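PDB 3HVY: cystathionine beta-lyase family protein, YNBB B.subtilis ortholog from Clostridium acetobutylicum, which carries covalently bound pyridoxal phosphate and is probably a lyase of the methionine gamma-lyase family, possibly involved in aluminium resistance. Local coordinates for residues N88-F93 and A258-Y263; N212-V217 and G234-A239; K51-E56 and D80-N85. One frame throughout, in Å; residues are numbered along the deposited sequence.

Interaction 1: residues N88-F93 and A258-Y263. With NA (sodium ion), chain X; EDO (1,2-ethanediol), chain Z.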
# COMPACT_ATOMS: atom_id res chain seq x y z
N ASN D 88 20.64 -5.93 -22.15
CA ASN D 88 21.57 -6.94 -22.68
C ASN D 88 22.77 -7.16 -21.78
O ASN D 88 23.92 -7.21 -22.25
CB ASN D 88 21.95 -6.59 -24.12
CG ASN D 88 20.76 -6.66 -25.05
OD1 ASN D 88 20.06 -7.66 -25.07
ND2 ASN D 88 20.52 -5.60 -25.81
N THR D 89 22.48 -7.32 -20.48
CA THR D 89 23.50 -7.56 -19.46
C THR D 89 23.30 -8.95 -18.87
O THR D 89 22.23 -9.55 -19.02
CB THR D 89 23.39 -6.54 -18.32
OG1 THR D 89 22.12 -6.67 -17.63
CG2 THR D 89 23.61 -5.15 -18.83
N GLU D 90 24.32 -9.48 -18.22
CA GLU D 90 24.18 -10.75 -17.48
C GLU D 90 23.19 -10.60 -16.33
O GLU D 90 22.38 -11.48 -16.09
CB GLU D 90 25.50 -11.18 -16.88
CG GLU D 90 26.52 -11.58 -17.92
CD GLU D 90 27.90 -11.82 -17.32
OE1 GLU D 90 28.16 -11.58 -16.13
OE2 GLU D 90 28.74 -12.29 -18.08
N SER D 91 23.23 -9.48 -15.62
CA SER D 91 22.41 -9.29 -14.44
C SER D 91 21.89 -7.88 -14.29
O SER D 91 22.35 -6.93 -14.94
CB SER D 91 23.21 -9.57 -13.16
OG SER D 91 23.95 -10.73 -13.30
N ALA D 92 20.95 -7.77 -13.35
CA ALA D 92 20.37 -6.49 -12.98
C ALA D 92 19.82 -6.66 -11.59
O ALA D 92 19.56 -7.79 -11.13
CB ALA D 92 19.27 -6.00 -13.96
N PHE D 93 19.65 -5.51 -10.94
CA PHE D 93 19.28 -5.39 -9.53
C PHE D 93 18.47 -4.10 -9.42
O PHE D 93 19.03 -2.98 -9.46
CB PHE D 93 20.54 -5.35 -8.69
CG PHE D 93 20.30 -5.15 -7.21
CD1 PHE D 93 19.82 -6.19 -6.40
CD2 PHE D 93 20.58 -3.95 -6.62
CE1 PHE D 93 19.65 -6.03 -5.07
CE2 PHE D 93 20.37 -3.78 -5.26
CZ PHE D 93 19.93 -4.85 -4.49
N ALA D 258 22.79 -2.50 -13.33
CA ALA D 258 22.77 -3.52 -14.37
C ALA D 258 24.16 -3.67 -14.96
O ALA D 258 24.93 -2.71 -15.09
CB ALA D 258 21.80 -3.18 -15.48
N GLY D 259 24.47 -4.90 -15.34
CA GLY D 259 25.79 -5.21 -15.89
C GLY D 259 26.22 -6.66 -15.72
O GLY D 259 25.40 -7.57 -15.62
N LYS D 260 27.53 -6.86 -15.71
CA LYS D 260 28.09 -8.16 -15.49
C LYS D 260 27.71 -8.65 -14.12
O LYS D 260 27.72 -7.89 -13.19
CB LYS D 260 29.64 -8.10 -15.66
CG LYS D 260 29.97 -7.70 -17.10
CD LYS D 260 31.14 -8.34 -17.71
CE LYS D 260 31.26 -7.94 -19.21
NZ LYS D 260 30.69 -8.95 -20.17
N GLU D 261 27.41 -9.94 -14.02
CA GLU D 261 27.01 -10.52 -12.75
C GLU D 261 28.03 -10.25 -11.64
O GLU D 261 27.66 -9.94 -10.54
CB GLU D 261 26.76 -12.01 -12.90
CG GLU D 261 26.22 -12.74 -11.66
CD GLU D 261 27.32 -13.14 -10.66
OE1 GLU D 261 28.42 -13.54 -11.11
OE2 GLU D 261 27.06 -13.07 -9.43
N GLU D 262 29.30 -10.36 -11.93
CA GLU D 262 30.31 -10.13 -10.92
C GLU D 262 30.15 -8.74 -10.32
O GLU D 262 30.18 -8.61 -9.12
CB GLU D 262 31.70 -10.34 -11.53
CG GLU D 262 32.87 -9.90 -10.69
CD GLU D 262 34.23 -10.13 -11.38
OE1 GLU D 262 34.27 -10.51 -12.58
OE2 GLU D 262 35.27 -9.91 -10.71
N TYR D 263 29.98 -7.71 -11.14
CA TYR D 263 29.95 -6.34 -10.65
C TYR D 263 28.61 -5.94 -10.02
O TYR D 263 28.57 -5.21 -9.01
CB TYR D 263 30.36 -5.37 -11.77
CG TYR D 263 31.64 -5.79 -12.46
CD1 TYR D 263 32.73 -6.24 -11.72
CD2 TYR D 263 31.77 -5.73 -13.84
CE1 TYR D 263 33.93 -6.63 -12.35
CE2 TYR D 263 32.97 -6.07 -14.48
CZ TYR D 263 34.05 -6.53 -13.74
OH TYR D 263 35.27 -6.92 -14.36
NA NA X . 18.18 -8.82 -24.50
C1 EDO Z . 18.57 -3.39 -28.66
O1 EDO Z . 18.38 -4.53 -27.77
C2 EDO Z . 19.94 -2.74 -28.61
O2 EDO Z . 20.80 -3.29 -29.64
O HOH W 1 30.25 -11.73 -14.54
O HOH W 2 17.99 -10.17 -26.48
O HOH W 3 19.70 -10.48 -23.11

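Interaction 2: residues N212-V217 and G234-A239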
# COMPACT_ATOMS: atom_id res chain seq x y z
N ASN D 212 40.35 -5.25 -18.79
CA ASN D 212 39.88 -5.63 -17.46
C ASN D 212 39.31 -4.50 -16.60
O ASN D 212 38.49 -4.76 -15.72
CB ASN D 212 41.02 -6.29 -16.70
CG ASN D 212 41.46 -7.57 -17.36
OD1 ASN D 212 40.67 -8.49 -17.51
ND2 ASN D 212 42.70 -7.60 -17.81
N VAL D 213 39.76 -3.26 -16.85
CA VAL D 213 39.24 -2.12 -16.07
C VAL D 213 37.72 -2.08 -16.20
O VAL D 213 37.18 -2.28 -17.27
CB VAL D 213 39.93 -0.78 -16.51
CG1 VAL D 213 39.63 -0.48 -18.02
CG2 VAL D 213 39.51 0.36 -15.63
N ILE D 214 37.03 -1.88 -15.07
CA ILE D 214 35.57 -1.80 -15.08
C ILE D 214 35.11 -0.49 -15.69
O ILE D 214 35.46 0.58 -15.25
CB ILE D 214 34.99 -1.93 -13.62
CG1 ILE D 214 35.55 -3.23 -12.98
CG2 ILE D 214 33.46 -1.86 -13.65
CD1 ILE D 214 35.28 -3.42 -11.46
N VAL D 215 34.30 -0.55 -16.73
CA VAL D 215 33.71 0.66 -17.27
C VAL D 215 32.27 0.82 -16.74
O VAL D 215 31.36 0.03 -17.07
CB VAL D 215 33.77 0.67 -18.79
CG1 VAL D 215 32.92 1.85 -19.32
CG2 VAL D 215 35.22 0.71 -19.26
N PHE D 216 32.12 1.81 -15.88
CA PHE D 216 30.87 2.19 -15.25
C PHE D 216 30.28 3.42 -15.90
O PHE D 216 31.00 4.43 -16.10
CB PHE D 216 31.06 2.48 -13.74
CG PHE D 216 29.84 3.07 -13.09
CD1 PHE D 216 28.68 2.30 -12.92
CD2 PHE D 216 29.82 4.36 -12.67
CE1 PHE D 216 27.53 2.88 -12.33
CE2 PHE D 216 28.69 4.89 -12.09
CZ PHE D 216 27.55 4.14 -11.95
N VAL D 217 29.01 3.34 -16.29
CA VAL D 217 28.27 4.55 -16.81
C VAL D 217 27.04 4.91 -15.94
O VAL D 217 26.15 4.10 -15.75
CB VAL D 217 27.82 4.35 -18.26
CG1 VAL D 217 27.20 5.63 -18.90
CG2 VAL D 217 29.01 3.86 -19.10
N GLY D 234 29.64 -1.80 -24.57
CA GLY D 234 30.79 -2.17 -23.74
C GLY D 234 30.81 -1.76 -22.29
O GLY D 234 31.81 -2.00 -21.61
N ALA D 235 29.77 -1.11 -21.79
CA ALA D 235 29.74 -0.77 -20.40
C ALA D 235 29.66 -2.07 -19.60
O ALA D 235 28.88 -2.97 -19.96
CB ALA D 235 28.51 0.16 -20.08
N ASP D 236 30.43 -2.16 -18.51
CA ASP D 236 30.39 -3.31 -17.60
C ASP D 236 29.30 -3.23 -16.55
O ASP D 236 28.84 -4.23 -16.05
CB ASP D 236 31.73 -3.44 -16.88
CG ASP D 236 32.86 -3.82 -17.82
OD1 ASP D 236 32.68 -4.78 -18.59
OD2 ASP D 236 33.91 -3.15 -17.79
N ILE D 237 28.91 -2.02 -16.19
CA ILE D 237 27.94 -1.79 -15.19
C ILE D 237 27.39 -0.38 -15.36
O ILE D 237 28.11 0.57 -15.72
CB ILE D 237 28.52 -2.07 -13.77
CG1 ILE D 237 27.44 -1.92 -12.70
CG2 ILE D 237 29.80 -1.27 -13.49
CD1 ILE D 237 27.88 -2.36 -11.25
N ILE D 238 26.09 -0.28 -15.16
CA ILE D 238 25.37 1.01 -15.24
C ILE D 238 24.45 1.13 -14.02
O ILE D 238 24.18 0.14 -13.36
CB ILE D 238 24.57 1.15 -16.55
CG1 ILE D 238 23.39 0.17 -16.62
CG2 ILE D 238 25.47 0.98 -17.78
CD1 ILE D 238 22.48 0.40 -17.84
N ALA D 239 24.00 2.36 -13.75
CA ALA D 239 23.10 2.64 -12.63
C ALA D 239 22.23 3.81 -12.98
O ALA D 239 22.62 4.69 -13.80
CB ALA D 239 23.86 2.95 -11.32
O HOH W 4 35.92 -5.56 -16.80

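Interaction 3: residues K51-E56 and D80-N85. With NA (sodium ion), chain X.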
# COMPACT_ATOMS: atom_id res chain seq x y z
N LYS D 51 9.03 -7.58 -25.70
CA LYS D 51 9.67 -8.90 -25.85
C LYS D 51 10.28 -9.40 -24.53
O LYS D 51 10.22 -10.58 -24.22
CB LYS D 51 10.79 -8.88 -26.88
CG LYS D 51 10.38 -8.71 -28.31
CD LYS D 51 11.52 -9.07 -29.27
CE LYS D 51 12.84 -8.38 -28.95
NZ LYS D 51 13.91 -8.68 -29.96
N ALA D 52 10.93 -8.51 -23.80
CA ALA D 52 11.55 -8.85 -22.52
C ALA D 52 10.45 -9.38 -21.52
O ALA D 52 10.62 -10.42 -20.85
CB ALA D 52 12.31 -7.65 -21.96
N PHE D 53 9.30 -8.70 -21.47
CA PHE D 53 8.20 -9.17 -20.63
C PHE D 53 7.79 -10.61 -21.01
O PHE D 53 7.66 -11.49 -20.16
CB PHE D 53 6.99 -8.24 -20.80
CG PHE D 53 6.92 -7.09 -19.79
CD1 PHE D 53 7.73 -5.97 -19.92
CD2 PHE D 53 6.01 -7.12 -18.75
CE1 PHE D 53 7.65 -4.93 -19.02
CE2 PHE D 53 5.91 -6.08 -17.83
CZ PHE D 53 6.74 -4.99 -17.95
N GLN D 54 7.60 -10.81 -22.30
CA GLN D 54 7.10 -12.08 -22.83
C GLN D 54 8.12 -13.18 -22.69
O GLN D 54 7.76 -14.29 -22.35
CB GLN D 54 6.69 -11.87 -24.29
CG GLN D 54 5.58 -10.80 -24.40
CD GLN D 54 4.98 -10.78 -25.78
OE1 GLN D 54 5.67 -11.10 -26.75
NE2 GLN D 54 3.71 -10.41 -25.88
N GLU D 55 9.42 -12.86 -22.83
CA GLU D 55 10.44 -13.88 -22.64
C GLU D 55 10.58 -14.29 -21.17
O GLU D 55 10.93 -15.41 -20.89
CB GLU D 55 11.77 -13.47 -23.27
CG GLU D 55 11.64 -13.40 -24.84
CD GLU D 55 12.78 -12.68 -25.57
OE1 GLU D 55 13.75 -12.22 -24.93
OE2 GLU D 55 12.68 -12.58 -26.82
N GLU D 56 10.23 -13.42 -20.24
CA GLU D 56 10.25 -13.79 -18.84
C GLU D 56 8.89 -14.33 -18.37
O GLU D 56 8.72 -14.66 -17.21
CB GLU D 56 10.74 -12.60 -17.99
CG GLU D 56 10.88 -12.85 -16.46
CD GLU D 56 11.88 -13.95 -16.07
OE1 GLU D 56 12.78 -14.26 -16.90
OE2 GLU D 56 11.77 -14.47 -14.93
N ASP D 80 14.24 -8.06 -12.17
CA ASP D 80 15.68 -8.08 -12.46
C ASP D 80 16.02 -8.78 -13.79
O ASP D 80 16.85 -8.30 -14.55
CB ASP D 80 16.44 -8.77 -11.36
CG ASP D 80 16.41 -8.01 -10.03
OD1 ASP D 80 15.96 -6.86 -10.01
OD2 ASP D 80 16.80 -8.61 -8.98
N ARG D 81 15.40 -9.95 -14.07
CA ARG D 81 15.67 -10.64 -15.33
C ARG D 81 15.17 -9.84 -16.53
O ARG D 81 15.84 -9.77 -17.56
CB ARG D 81 15.08 -12.03 -15.32
CG ARG D 81 15.85 -12.96 -14.41
CD ARG D 81 15.43 -14.42 -14.59
NE ARG D 81 14.17 -14.70 -13.91
CZ ARG D 81 14.06 -14.98 -12.61
NH1 ARG D 81 15.12 -15.11 -11.82
NH2 ARG D 81 12.87 -15.19 -12.09
N VAL D 82 14.03 -9.18 -16.39
CA VAL D 82 13.48 -8.36 -17.49
C VAL D 82 14.44 -7.19 -17.82
O VAL D 82 14.77 -6.97 -18.99
CB VAL D 82 12.03 -7.87 -17.17
CG1 VAL D 82 11.58 -6.78 -18.15
CG2 VAL D 82 11.04 -9.12 -17.18
N TYR D 83 14.91 -6.47 -16.80
CA TYR D 83 15.84 -5.40 -17.01
C TYR D 83 17.15 -5.92 -17.63
O TYR D 83 17.70 -5.29 -18.53
CB TYR D 83 16.18 -4.70 -15.71
CG TYR D 83 15.36 -3.48 -15.32
CD1 TYR D 83 14.00 -3.56 -15.11
CD2 TYR D 83 16.01 -2.26 -15.02
CE1 TYR D 83 13.28 -2.40 -14.64
CE2 TYR D 83 15.31 -1.16 -14.58
CZ TYR D 83 13.94 -1.21 -14.43
OH TYR D 83 13.26 -0.08 -13.98
N ALA D 84 17.69 -7.01 -17.11
CA ALA D 84 18.95 -7.58 -17.68
C ALA D 84 18.76 -7.87 -19.20
O ALA D 84 19.63 -7.60 -20.05
CB ALA D 84 19.34 -8.85 -16.94
N ASN D 85 17.60 -8.40 -19.54
CA ASN D 85 17.29 -8.67 -20.95
C ASN D 85 17.25 -7.35 -21.76
O ASN D 85 17.88 -7.23 -22.82
CB ASN D 85 15.94 -9.35 -21.03
CG ASN D 85 15.69 -10.01 -22.38
OD1 ASN D 85 16.47 -9.84 -23.34
ND2 ASN D 85 14.63 -10.82 -22.45
NA NA X . 18.18 -8.82 -24.50
O HOH W 5 13.24 -11.02 -20.19
O HOH W 6 14.60 -9.62 -26.11
O HOH W 2 17.99 -10.17 -26.48
O HOH W 3 19.70 -10.48 -23.11

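Interaction 1: residues N88-F93 and A258-Y263
The carbonyl oxygen of S91 is gripped from opposite faces of its plane, by the backbone N-H of G259 across the contact and by the hydroxyl of T89 two residues back in its own segment. The bond from G259 N to S91 O is 3.0 Å and nearly straight (174° at the hydrogen), whereas T89 OG1 stands above the carbonyl plane, 2.7 Å from S91 O. The T89 torsion explains this: with chi1 at 63°, OG1 lies between the backbone N and the carbonyl carbon, and CG2 lies against the backbone of G259. The return bond, S91 N to G259 O at 2.9 Å, completes the antiparallel hydrogen-bonded pair S91-G259. A92 and A258 form a non-hydrogen-bonded pair whose methyls meet, CB to CB, at 4.1 Å. The G259 backbone leaves no room for a CB beside the preceding carbonyl oxygen.

Just before the strand, the extended side chain of E90 reaches the start of helix 261-271, where E261 N donates to E90 OE1 on its anti side (2.8 Å). A water 2.6 Å from the same OE1 also accepts from E262 N, so OE1 takes one N-H of the first turn directly and a second through the water. The pairing joins strand 91-95, outermost of the seven-stranded mixed sheet within this chain, antiparallel to 255-259, consistent with the large domain of fold-type I PLP enzymes.

Interaction 2: residues N212-V217 and G234-A239
F216 and I237 pair in parallel register, as do V217 and I238, joining strands 214-218 and 237-241 inside the seven-stranded sheet of the PLP-dependent transferase fold. The segment axes come within 4.8 Å, 20° from parallel. V217 N donates to I237 O (3.0 Å), while the bond from A239 N to V217 O is weak.

On the face of F216 and I237, the phenyl ring is carried by CG anti to the backbone N (chi1 172°), which extends it along I237 toward A239. CD1 of F216 lies 3.8 Å from CG2 of I237, and the A239 methyl meets the ring at its edge, in plane. I237 CG2 also touches CG2 of I214, at 3.7 Å. Helix 101-111 covers this face through I105, A108 and L109 against F216. On the other face V217 CG2 packs on the A235 methyl, and I238 turns CG2 to V217 CB while CG1 points away.

At the strand entrance D236 replaces a backbone partner with its side chain. R207 forms a salt bridge to its carboxylate, which probably favours the charged form. Chi1 of -67° swings CG beside its own backbone N. D236 N bonds V215 O in the carbonyl plane, V215 O also takes a weak bond from I237 N, and V215 N points almost straight at D236 OD2 on its anti side, 2.8 Å away.

Interaction 3: residues K51-E56 and D80-N85
Chi1 of -164° in N85 sets its amide anti to the backbone N and sends it across to helix 18-55, where E55, extended beyond CG, presents OE1. N85 ND2 donates to E55 OE1 over 3.0 Å, at 171°; the acceptor lies in the amide plane and is met on its anti side. ND2 also donates to a water (2.7 Å) that bonds A52 O, so two bonds to 51-56, one through water, fix the amide's rotation. That leaves OD1 facing the sodium ion, which N85 binds through OD1 and its backbone O, each at 2.3 Å; N88 OD1 and two waters complete the five ligands.

At the other end E56, bent at chi2, brings its carboxylate to the edge of the R81 guanidinium. R81 NE meets E56 OE2 at 2.6 Å in a salt bridge, from above the carboxylate plane; the second bond, from NH2, is weak. S78 also bonds OE2. V82 fills the middle, CG2 on E56 CB (3.6 Å) and CG1 on the A52 methyl. Axes 8.9 Å and directions 135° apart mark an oblique helix-helix packing, closed at one end by the salt bridge and at the other by the E55-N85 bond that positions a sodium ligand.

Overall arrangement
Interactions 1 and 2 belong to one sheet: their centres are 10 Å apart, and strand 237-241 lies between 214-218 and 255-259, bonding the second strand of interaction 1, with A258 O 2.7 Å from I238 N and K260 N 3.0 Å from D236 O. Interaction 3, centred 13 Å from interaction 1, joins it through the turn between helix 74-87 and strand 91-95, where T89 N lies 2.9 Å from A84 O. The sodium ion ties the same two together, since N85 and N88 both bind it, together with two waters. Interactions 2 and 3 do not touch, being about 7 Å apart at their nearest atoms. Strand 237-241 leads toward K244, the lysine that carries the PLP cofactor.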